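Long-range contact in AimR transcriptional regulator (Bacillus phage phi3T, PDB 5ZVV), which activates transcription of the phage aimX locus as a homodimer, which seems to favour lytic growth, until the arbitrium peptide converts it to an inactive monomer: residues Gln322-Leu327 and Phe351-Asp356. Numbering follows the deposited sequence.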
ATOM      1  N   GLN A 322      -2.955  19.099  11.776  1.00 27.94           N
ATOM      2  CA  GLN A 322      -1.855  18.952  10.831  1.00 31.48           C
ATOM      3  C   GLN A 322      -1.575  17.476  10.576  1.00 29.70           C
ATOM      4  O   GLN A 322      -1.526  16.674  11.512  1.00 34.61           O
ATOM      5  CB  GLN A 322      -0.591  19.623  11.372  1.00 30.58           C
ATOM      6  CG  GLN A 322      -0.736  21.099  11.693  1.00 22.66           C
ATOM      7  CD  GLN A 322       0.580  21.737  12.103  1.00 27.05           C
ATOM      8  OE1 GLN A 322       1.253  22.375  11.293  1.00 23.98           O
ATOM      9  NE2 GLN A 322       0.949  21.571  13.370  1.00 23.97           N
ATOM     10  N   ASP A 323      -1.385  17.115   9.307  1.00 32.36           N
ATOM     11  CA  ASP A 323      -1.002  15.745   8.999  1.00 31.62           C
ATOM     12  C   ASP A 323       0.499  15.567   9.227  1.00 28.81           C
ATOM     13  O   ASP A 323       1.205  16.491   9.641  1.00 29.16           O
ATOM     14  CB  ASP A 323      -1.439  15.358   7.580  1.00 35.63           C
ATOM     15  CG  ASP A 323      -0.690  16.109   6.479  1.00 31.55           C
ATOM     16  OD1 ASP A 323       0.308  16.802   6.753  1.00 34.52           O
ATOM     17  OD2 ASP A 323      -1.115  15.993   5.310  1.00 32.43           O
ATOM     18  N   GLU A 324       1.002  14.366   8.942  1.00 28.12           N
ATOM     19  CA  GLU A 324       2.364  14.031   9.349  1.00 29.02           C
ATOM     20  C   GLU A 324       3.405  14.807   8.545  1.00 28.57           C
ATOM     21  O   GLU A 324       4.426  15.229   9.099  1.00 31.41           O
ATOM     22  CB  GLU A 324       2.579  12.523   9.232  1.00 35.20           C
ATOM     23  CG  GLU A 324       1.598  11.723  10.081  1.00 32.10           C
ATOM     24  CD  GLU A 324       1.699  10.231   9.856  1.00 43.69           C
ATOM     25  OE1 GLU A 324       2.163   9.517  10.771  1.00 43.35           O
ATOM     26  OE2 GLU A 324       1.316   9.772   8.758  1.00 48.73           O
ATOM     27  N   ASN A 325       3.167  15.010   7.248  1.00 25.30           N
ATOM     28  CA  ASN A 325       4.082  15.811   6.435  1.00 26.88           C
ATOM     29  C   ASN A 325       4.118  17.257   6.928  1.00 25.35           C
ATOM     30  O   ASN A 325       5.196  17.830   7.175  1.00 27.52           O
ATOM     31  CB  ASN A 325       3.649  15.734   4.968  1.00 30.23           C
ATOM     32  CG  ASN A 325       4.726  16.192   4.005  1.00 29.11           C
ATOM     33  OD1 ASN A 325       4.658  17.293   3.462  1.00 24.45           O
ATOM     34  ND2 ASN A 325       5.723  15.343   3.781  1.00 26.52           N
ATOM     35  N   GLU A 326       2.934  17.857   7.093  1.00 29.99           N
ATOM     36  CA  GLU A 326       2.833  19.176   7.702  1.00 24.84           C
ATOM     37  C   GLU A 326       3.513  19.216   9.060  1.00 24.92           C
ATOM     38  O   GLU A 326       4.060  20.252   9.447  1.00 23.66           O
ATOM     39  CB  GLU A 326       1.364  19.584   7.839  1.00 29.05           C
ATOM     40  CG  GLU A 326       0.684  19.930   6.522  1.00 31.25           C
ATOM     41  CD  GLU A 326      -0.826  19.993   6.640  1.00 32.33           C
ATOM     42  OE1 GLU A 326      -1.370  19.456   7.628  1.00 33.04           O
ATOM     43  OE2 GLU A 326      -1.471  20.581   5.745  1.00 33.25           O
ATOM     44  N   LEU A 327       3.492  18.105   9.800  1.00 27.57           N
ATOM     45  CA  LEU A 327       4.184  18.073  11.083  1.00 25.97           C
ATOM     46  C   LEU A 327       5.694  18.028  10.903  1.00 20.70           C
ATOM     47  O   LEU A 327       6.431  18.547  11.750  1.00 23.68           O
ATOM     48  CB  LEU A 327       3.702  16.887  11.913  1.00 29.13           C
ATOM     49  CG  LEU A 327       2.361  17.120  12.609  1.00 27.06           C
ATOM     50  CD1 LEU A 327       1.929  15.886  13.385  1.00 29.53           C
ATOM     51  CD2 LEU A 327       2.448  18.335  13.523  1.00 23.38           C
ATOM     52  N   PHE A 351       8.642  13.332   8.555  1.00 24.26           N
ATOM     53  CA  PHE A 351       8.924  13.162   7.133  1.00 27.14           C
ATOM     54  C   PHE A 351       9.070  11.691   6.767  1.00 30.14           C
ATOM     55  O   PHE A 351       8.709  11.287   5.654  1.00 27.14           O
ATOM     56  CB  PHE A 351      10.185  13.936   6.745  1.00 29.12           C
ATOM     57  CG  PHE A 351       9.943  15.395   6.497  1.00 24.03           C
ATOM     58  CD1 PHE A 351       8.916  15.803   5.662  1.00 23.89           C
ATOM     59  CD2 PHE A 351      10.733  16.358   7.102  1.00 24.17           C
ATOM     60  CE1 PHE A 351       8.685  17.147   5.432  1.00 25.98           C
ATOM     61  CE2 PHE A 351      10.507  17.703   6.876  1.00 23.55           C
ATOM     62  CZ  PHE A 351       9.480  18.097   6.040  1.00 20.21           C
ATOM     63  N   LYS A 352       9.595  10.876   7.684  1.00 28.67           N
ATOM     64  CA  LYS A 352       9.668   9.438   7.448  1.00 33.19           C
ATOM     65  C   LYS A 352       8.282   8.811   7.456  1.00 32.88           C
ATOM     66  O   LYS A 352       7.951   8.001   6.581  1.00 31.32           O
ATOM     67  CB  LYS A 352      10.556   8.777   8.500  1.00 31.65           C
ATOM     68  CG  LYS A 352      12.040   8.987   8.285  1.00 32.20           C
ATOM     69  CD  LYS A 352      12.556   8.111   7.158  1.00 37.30           C
ATOM     70  CE  LYS A 352      14.071   8.079   7.158  1.00 34.72           C
ATOM     71  NZ  LYS A 352      14.618   7.105   6.174  1.00 37.98           N
ATOM     72  N   LYS A 353       7.454   9.173   8.442  1.00 30.15           N
ATOM     73  CA  LYS A 353       6.117   8.594   8.534  1.00 31.22           C
ATOM     74  C   LYS A 353       5.260   8.953   7.328  1.00 31.02           C
ATOM     75  O   LYS A 353       4.369   8.181   6.952  1.00 27.34           O
ATOM     76  CB  LYS A 353       5.429   9.046   9.821  1.00 33.58           C
ATOM     77  CG  LYS A 353       5.916   8.342  11.077  1.00 34.48           C
ATOM     78  CD  LYS A 353       5.094   8.771  12.282  1.00 39.72           C
ATOM     79  CE  LYS A 353       5.559   8.089  13.557  1.00 45.63           C
ATOM     80  NZ  LYS A 353       4.753   8.526  14.733  1.00 52.25           N
ATOM     81  N   SER A 354       5.505  10.107   6.714  1.00 32.49           N
ATOM     82  CA  SER A 354       4.772  10.520   5.526  1.00 33.43           C
ATOM     83  C   SER A 354       5.457  10.087   4.237  1.00 28.58           C
ATOM     84  O   SER A 354       5.009  10.475   3.153  1.00 32.11           O
ATOM     85  CB  SER A 354       4.566  12.039   5.528  1.00 29.82           C
ATOM     86  OG  SER A 354       5.802  12.731   5.528  1.00 33.50           O
ATOM     87  N   ASP A 355       6.527   9.294   4.332  1.00 35.35           N
ATOM     88  CA  ASP A 355       7.197   8.723   3.163  1.00 31.96           C
ATOM     89  C   ASP A 355       7.691   9.819   2.220  1.00 35.71           C
ATOM     90  O   ASP A 355       7.619   9.694   0.995  1.00 34.67           O
ATOM     91  CB  ASP A 355       6.278   7.738   2.432  1.00 30.65           C
ATOM     92  CG  ASP A 355       7.036   6.793   1.518  1.00 41.01           C
ATOM     93  OD1 ASP A 355       8.285   6.796   1.552  1.00 38.54           O
ATOM     94  OD2 ASP A 355       6.375   6.044   0.765  1.00 39.19           O
ATOM     95  N   ASP A 356       8.188  10.909   2.799  1.00 33.10           N
ATOM     96  CA  ASP A 356       8.689  12.055   2.043  1.00 33.41           C
ATOM     97  C   ASP A 356      10.210  11.957   2.010  1.00 32.97           C
ATOM     98  O   ASP A 356      10.883  12.257   2.999  1.00 34.52           O
ATOM     99  CB  ASP A 356       8.218  13.364   2.672  1.00 29.66           C
ATOM    100  CG  ASP A 356       8.465  14.574   1.778  1.00 28.45           C
ATOM    101  OD1 ASP A 356       9.402  14.543   0.952  1.00 31.50           O
ATOM    102  OD2 ASP A 356       7.716  15.567   1.907  1.00 32.30           O
TER
HETATM  103  O   HOH W   1       2.087   9.669  13.579  1.00 37.89           O
HETATM  104  O   HOH W   2       2.537   6.586   8.317  1.00 41.73           O
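Both amide protons of Asn325 are spent on the 351-356 segment. Asn325 ND2 donates one to Ser354 OG at 3.1 Å, in a nearly straight bond. The other goes from Asn325 ND2 to the anti lone pair of Asp356 OD2 at 2.7 Å. Both acceptors lie close to the amide plane, and amide and carboxylate are nearly coplanar, 8° apart, although the two side chains cross at about a right angle. Asn325 reaches across because its CG is anti to the backbone N (chi1 -164°), which carries the amide over to the end of helix 341-353. The two bonds, diverging from one nitrogen to two acceptors, should fix which way round the amide sits. Asn325 ND2 also lies in the plane of the Phe351 ring at its edge, 3.7 Å from Phe351 CD1. Ser354 OG also bonds to Tyr350 O, while Asp356 OD1 takes the backbone N-H groups of Tyr358 and Phe359, so hydroxyl and carboxylate, the latter through its other oxygen, are each held by nearby backbone.

Nearer solvent, Glu324 and Lys353 cross at about a right angle. Glu324 OE1 rests 3.4 Å from Lys353 CD, against the aliphatic part of the lysine, whereas Lys353 NZ stays 4.8 Å from Glu324 OE1, too far for a direct salt bridge. One water bridges the gap, donating to Glu324 OE1 and accepting from Lys353 NZ.

An Asp323-Glu326 capping box starts helix 324-338, and a Schellman motif with Asp355 as C-prime residue ends helix 341-353. The two helices follow each other in sequence as a helical hairpin, consistent with the TPR-like family. Phe351 packs edge-to-face with Phe329 of the first helix, Gln295 NE2 of helix 291-304 donates to Gln322 OE1 and Glu326 O, and Lys352 touches Ile382 of the second subunit.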